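PDB 5EDF: FrpC operon protein from Neisseria meningitidis, which is FrpD, an iron-regulated protein of a novel fold that binds the RTX protein FrpC and is putatively involved in adhesion. Local coordinates for residues S128-Y133 / L203-L208; I162-N167 / S179-S184. All coordinates share one frame; numbering follows the deposited sequence.

Interaction 1. Residues S128-Y133 / L203-L208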
loop_
_atom_site.group_PDB
_atom_site.type_symbol
_atom_site.label_atom_id
_atom_site.label_comp_id
_atom_site.label_asym_id
_atom_site.label_seq_id
_atom_site.Cartn_x
_atom_site.Cartn_y
_atom_site.Cartn_z
ATOM N N SER A 128 4.035 -20.415 8.935
ATOM C CA SER A 128 3.187 -19.360 8.395
ATOM C C SER A 128 1.734 -19.627 8.693
ATOM O O SER A 128 1.254 -20.769 8.570
ATOM C CB SER A 128 3.377 -19.266 6.890
ATOM O OG SER A 128 2.469 -18.321 6.347
ATOM N N ALA A 129 0.996 -18.574 9.036
ATOM C CA ALA A 129 -0.425 -18.668 9.280
ATOM C C ALA A 129 -1.244 -18.896 8.001
ATOM O O ALA A 129 -2.420 -19.214 8.084
ATOM C CB ALA A 129 -0.926 -17.400 9.985
ATOM N N TYR A 130 -0.642 -18.694 6.833
ATOM C CA TYR A 130 -1.286 -18.812 5.519
ATOM C C TYR A 130 -0.370 -19.718 4.701
ATOM O O TYR A 130 0.807 -19.396 4.537
ATOM C CB TYR A 130 -1.375 -17.446 4.819
ATOM C CG TYR A 130 -2.151 -16.420 5.575
ATOM C CD1 TYR A 130 -3.496 -16.193 5.294
ATOM C CD2 TYR A 130 -1.546 -15.635 6.529
ATOM C CE1 TYR A 130 -4.194 -15.215 5.978
ATOM C CE2 TYR A 130 -2.220 -14.731 7.230
ATOM C CZ TYR A 130 -3.559 -14.491 6.959
ATOM O OH TYR A 130 -4.242 -13.530 7.665
ATOM N N PRO A 131 -0.834 -20.875 4.225
ATOM C CA PRO A 131 0.111 -21.800 3.597
ATOM C C PRO A 131 0.767 -21.270 2.316
ATOM O O PRO A 131 1.901 -21.625 2.036
ATOM C CB PRO A 131 -0.736 -23.050 3.331
ATOM C CG PRO A 131 -2.132 -22.586 3.346
ATOM C CD PRO A 131 -2.207 -21.432 4.283
ATOM N N GLU A 132 0.054 -20.407 1.592
ATOM C CA GLU A 132 0.594 -19.731 0.402
ATOM C C GLU A 132 1.647 -18.655 0.661
ATOM O O GLU A 132 2.258 -18.179 -0.281
ATOM C CB GLU A 132 -0.562 -19.154 -0.431
ATOM C CG GLU A 132 -1.246 -17.852 0.063
ATOM C CD GLU A 132 -2.286 -18.010 1.190
ATOM O OE1 GLU A 132 -2.432 -19.105 1.778
ATOM O OE2 GLU A 132 -2.952 -16.992 1.510
ATOM N N TYR A 133 1.834 -18.262 1.917
ATOM C CA TYR A 133 2.947 -17.436 2.286
ATOM C C TYR A 133 3.999 -18.251 2.985
ATOM O O TYR A 133 3.687 -19.040 3.883
ATOM C CB TYR A 133 2.531 -16.307 3.238
ATOM C CG TYR A 133 1.870 -15.118 2.589
ATOM C CD1 TYR A 133 2.594 -13.976 2.286
ATOM C CD2 TYR A 133 0.513 -15.119 2.285
ATOM C CE1 TYR A 133 2.003 -12.898 1.698
ATOM C CE2 TYR A 133 -0.081 -14.037 1.685
ATOM C CZ TYR A 133 0.674 -12.922 1.391
ATOM O OH TYR A 133 0.067 -11.813 0.793
ATOM N N LEU A 203 3.514 -5.870 14.258
ATOM C CA LEU A 203 2.274 -6.293 13.694
ATOM C C LEU A 203 2.354 -7.785 13.418
ATOM O O LEU A 203 3.421 -8.328 13.130
ATOM C CB LEU A 203 2.008 -5.510 12.386
ATOM C CG LEU A 203 1.908 -3.999 12.564
ATOM C CD1 LEU A 203 1.762 -3.298 11.184
ATOM C CD2 LEU A 203 0.748 -3.605 13.491
ATOM N N THR A 204 1.224 -8.456 13.484
ATOM C CA THR A 204 1.188 -9.877 13.245
ATOM C C THR A 204 1.122 -10.170 11.766
ATOM O O THR A 204 0.786 -9.300 10.949
ATOM C CB THR A 204 -0.031 -10.541 13.895
ATOM O OG1 THR A 204 -1.217 -10.105 13.220
ATOM C CG2 THR A 204 -0.153 -10.199 15.391
ATOM N N GLN A 205 1.412 -11.405 11.390
ATOM C CA GLN A 205 1.270 -11.832 10.026
ATOM C C GLN A 205 -0.164 -11.631 9.540
ATOM O O GLN A 205 -0.388 -11.275 8.376
ATOM C CB GLN A 205 1.698 -13.278 9.829
ATOM C CG GLN A 205 1.705 -13.688 8.378
ATOM C CD GLN A 205 2.121 -15.133 8.133
ATOM O OE1 GLN A 205 2.258 -15.931 9.066
ATOM N NE2 GLN A 205 2.253 -15.504 6.860
ATOM N N GLN A 206 -1.123 -11.866 10.430
ATOM C CA GLN A 206 -2.522 -11.723 10.065
ATOM C C GLN A 206 -2.857 -10.276 9.724
ATOM O O GLN A 206 -3.596 -10.006 8.770
ATOM C CB GLN A 206 -3.448 -12.267 11.154
ATOM C CG GLN A 206 -3.368 -13.788 11.363
ATOM C CD GLN A 206 -2.307 -14.241 12.365
ATOM O OE1 GLN A 206 -1.413 -13.483 12.767
ATOM N NE2 GLN A 206 -2.405 -15.498 12.767
ATOM N N GLU A 207 -2.333 -9.328 10.503
ATOM C CA GLU A 207 -2.532 -7.904 10.198
ATOM C C GLU A 207 -1.900 -7.526 8.866
ATOM O O GLU A 207 -2.520 -6.843 8.057
ATOM C CB GLU A 207 -1.937 -7.031 11.295
ATOM C CG GLU A 207 -2.731 -7.085 12.595
ATOM C CD GLU A 207 -2.061 -6.317 13.713
ATOM O OE1 GLU A 207 -0.980 -6.759 14.189
ATOM O OE2 GLU A 207 -2.646 -5.305 14.178
ATOM N N LEU A 208 -0.685 -8.002 8.627
ATOM C CA LEU A 208 0.062 -7.641 7.416
ATOM C C LEU A 208 -0.511 -8.286 6.149
ATOM O O LEU A 208 -0.769 -7.612 5.159
ATOM C CB LEU A 208 1.534 -8.001 7.610
ATOM C CG LEU A 208 2.268 -7.293 8.737
ATOM C CD1 LEU A 208 3.610 -7.971 9.068
ATOM C CD2 LEU A 208 2.512 -5.861 8.317
#
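Ala129 and Gln205 have the nearest CA atoms across segments 128-133 and 203-208, 7.1 Å apart, too far for main-chain bonding between them; a side chain of the helix spans the gap. The first segment is a loop that folds into a type I beta turn from Tyr130 to Tyr133; the second is the start of a helix, where Thr204 is the N-cap and forms a capping box with Glu207. Gln205, in the first turn of that helix, carries the contact. With CG anti to the backbone N (chi1 -173°) and the chain extended beyond it, its amide reaches straight into the loop and is gripped at both ends. NE2 donates to Ser128 OG at 2.9 Å, nearly straight and close to the amide plane, while OE1 accepts from Ala129 N at 2.9 Å, the donor standing above the carbonyl plane. These two bonds fix which end of the amide is which and its rotation. The Tyr130 ring passes beside the Gln205 chain running the other way, its plane 67° from that of the amide, with NE2 at the ring edge 3.8 Å from CD2. Beyond the ring, Tyr130 OH rests 3.5 Å from Gln206 CA. Tyr133 CB adds a contact with Gln205 NE2 at 3.7 Å, and on the outer side Ala129 CB meets Gln206 NE2, brought there by a bend at chi2 (88°). A polar side chain thus ties the loop between strands 124-126 and 133-138 to the first turn of helix 205-224. Tyr130 continues along this helix onto Val209 and Gln213, whereas Tyr133 touches Val209 and His212 of the helix as well as Tyr153, Lys155 and Ile163 of the sheet.

Interaction 2. Residues I162-N167 / S179-S184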
loop_
_atom_site.group_PDB
_atom_site.type_symbol
_atom_site.label_atom_id
_atom_site.label_comp_id
_atom_site.label_asym_id
_atom_site.label_seq_id
_atom_site.Cartn_x
_atom_site.Cartn_y
_atom_site.Cartn_z
ATOM N N ILE A 162 6.016 -9.676 -1.567
ATOM C CA ILE A 162 6.962 -9.795 -0.484
ATOM C C ILE A 162 6.685 -8.685 0.526
ATOM O O ILE A 162 6.712 -7.483 0.181
ATOM C CB ILE A 162 8.444 -9.824 -0.952
ATOM C CG1 ILE A 162 9.390 -9.803 0.256
ATOM C CG2 ILE A 162 8.730 -8.676 -1.889
ATOM C CD1 ILE A 162 10.789 -10.369 -0.008
ATOM N N ILE A 163 6.378 -9.082 1.770
ATOM C CA ILE A 163 6.069 -8.191 2.861
ATOM C C ILE A 163 7.255 -8.280 3.825
ATOM O O ILE A 163 7.648 -9.361 4.251
ATOM C CB ILE A 163 4.800 -8.632 3.598
ATOM C CG1 ILE A 163 3.596 -8.695 2.665
ATOM C CG2 ILE A 163 4.565 -7.684 4.822
ATOM C CD1 ILE A 163 2.296 -9.288 3.320
ATOM N N THR A 164 7.882 -7.141 4.135
ATOM C CA THR A 164 9.037 -7.086 5.057
ATOM C C THR A 164 8.683 -6.201 6.225
ATOM O O THR A 164 8.230 -5.086 6.060
ATOM C CB THR A 164 10.285 -6.551 4.368
ATOM O OG1 THR A 164 10.512 -7.233 3.136
ATOM C CG2 THR A 164 11.539 -6.696 5.259
ATOM N N HIS A 165 8.825 -6.719 7.430
ATOM C CA HIS A 165 8.432 -6.010 8.665
ATOM C C HIS A 165 9.633 -6.007 9.581
ATOM O O HIS A 165 10.164 -7.073 9.886
ATOM C CB HIS A 165 7.258 -6.773 9.294
ATOM C CG HIS A 165 6.608 -6.089 10.457
ATOM N ND1 HIS A 165 6.004 -4.849 10.358
ATOM C CD2 HIS A 165 6.423 -6.495 11.735
ATOM C CE1 HIS A 165 5.506 -4.515 11.537
ATOM N NE2 HIS A 165 5.704 -5.516 12.381
ATOM N N ARG A 166 10.113 -4.840 9.993
ATOM C CA ARG A 166 11.388 -4.743 10.686
ATOM C C ARG A 166 11.367 -3.756 11.840
ATOM O O ARG A 166 10.669 -2.737 11.808
ATOM C CB ARG A 166 12.485 -4.346 9.701
ATOM C CG ARG A 166 12.156 -3.117 8.888
ATOM C CD ARG A 166 13.313 -2.616 8.046
ATOM N NE ARG A 166 14.076 -3.657 7.347
ATOM C CZ ARG A 166 13.909 -3.993 6.070
ATOM N NH1 ARG A 166 12.987 -3.400 5.318
ATOM N NH2 ARG A 166 14.685 -4.926 5.537
ATOM N N ASN A 167 12.166 -4.039 12.859
ATOM C CA ASN A 167 12.336 -3.105 13.957
ATOM C C ASN A 167 13.434 -2.115 13.583
ATOM O O ASN A 167 14.534 -2.506 13.224
ATOM C CB ASN A 167 12.716 -3.816 15.257
ATOM C CG ASN A 167 12.549 -2.921 16.486
ATOM O OD1 ASN A 167 12.270 -1.727 16.375
ATOM N ND2 ASN A 167 12.740 -3.506 17.678
ATOM N N SER A 179 8.371 -0.963 11.118
ATOM C CA SER A 179 7.817 -0.486 9.854
ATOM C C SER A 179 7.728 -1.625 8.849
ATOM O O SER A 179 8.333 -2.692 9.033
ATOM C CB SER A 179 8.665 0.636 9.307
ATOM O OG SER A 179 9.947 0.204 9.011
ATOM N N THR A 180 7.005 -1.388 7.761
ATOM C CA THR A 180 6.627 -2.411 6.810
ATOM C C THR A 180 6.797 -1.912 5.391
ATOM O O THR A 180 6.460 -0.767 5.063
ATOM C CB THR A 180 5.170 -2.797 6.999
ATOM O OG1 THR A 180 4.947 -3.195 8.355
ATOM C CG2 THR A 180 4.769 -3.937 6.084
ATOM N N SER A 181 7.310 -2.776 4.525
ATOM C CA SER A 181 7.312 -2.523 3.081
ATOM C C SER A 181 6.597 -3.683 2.395
ATOM O O SER A 181 6.699 -4.843 2.840
ATOM C CB SER A 181 8.722 -2.404 2.536
ATOM O OG SER A 181 9.405 -3.636 2.549
ATOM N N VAL A 182 5.913 -3.403 1.296
ATOM C CA VAL A 182 5.307 -4.433 0.489
ATOM C C VAL A 182 5.636 -4.159 -0.975
ATOM O O VAL A 182 5.370 -3.060 -1.507
ATOM C CB VAL A 182 3.793 -4.488 0.647
ATOM C CG1 VAL A 182 3.231 -5.609 -0.209
ATOM C CG2 VAL A 182 3.406 -4.674 2.123
ATOM N N GLY A 183 6.200 -5.156 -1.642
ATOM C CA GLY A 183 6.286 -5.207 -3.092
ATOM C C GLY A 183 5.411 -6.286 -3.624
ATOM O O GLY A 183 5.455 -7.383 -3.090
ATOM N N SER A 184 4.642 -6.050 -4.661
ATOM C CA SER A 184 3.754 -7.049 -5.196
ATOM C C SER A 184 3.516 -6.873 -6.665
ATOM O O SER A 184 3.794 -5.782 -7.229
ATOM C CB SER A 184 2.434 -7.032 -4.429
ATOM O OG SER A 184 1.690 -5.839 -4.692
HETATM O O HOH W 1 9.002 -5.980 1.101
HETATM O O HOH W 2 12.267 -3.862 2.376
#
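Strands 162-167 and 179-184 run antiparallel, their axes 4.8 Å apart at an angle of 167°, with hydrogen-bonded pairs at Ile162-Gly183, Thr164-Ser181 and Arg166-Ser179. Each of these pairs exchanges two N-H...O bonds, the shortest from Ile162 N to Gly183 O at 2.8 Å. The non-hydrogen-bonded pairs turn their side chains to the helix-covered face. There His165 ND1 meets Thr180 OG1 at 2.8 Å in a hydrogen bond at the edge of the imidazole, near its plane; either atom could donate. Thr180 OG1 stands beside its own backbone N (chi1 -55°), which turns CG2 toward Ile163 CG2, 4.0 Å away. Ile163 also lies alongside Val182, both pointing the same way, with CG1 4.1 Å from Val182 CG2. The face carrying Ile162, Thr164, Arg166, Ser179 and Ser181 is bridged by water. Ser181 OG, 3.5 Å from Thr164 CB, bonds to two waters: one is shared with Thr164 OG1 and donates to Ile162 O at 2.9 Å, and the other, in the Arg166 conformer described, accepts from NH1. In that conformer Thr164 CG2 sits 3.2 Å above the guanidinium plane, offset toward its rim, and Arg166 NH2 forms a salt bridge with Glu150 of the adjoining strand 150-155. Ser179 OG hydrogen-bonds to Asn168 ND2. The hairpin thus has two chemically distinct faces: a buried one of aliphatic groups with one histidine-threonine bond, and a hydrated one where waters link hydroxyls, a carbonyl and, in this conformer, a guanidinium whose charge Glu150 probably offsets.

Overall arrangement
Interaction 2 is nested within the chain loop closed by interaction 1, and their centres are 12 Å apart. They meet where helix 205-224 begins: Leu203 N probably hydrogen-bonds to His165 NE2 at 2.9 Å, so the histidine that pairs with Thr180 through one ring nitrogen reaches the helix start through the other. Leu208 then lies on the hairpin, CD2 3.6 Å from Thr180 OG1 and CD1 3.8 Å from His165 CG. The start of the helix therefore lies over the face carrying Ile163, His165, Thr180 and Val182 while its first turn holds loop 128-133. On the other face, Ile162 joins Leu110, Ser111 and Met114 around a bound azide ion, probably from the crystallisation liquor, its side chain about 4 Å away.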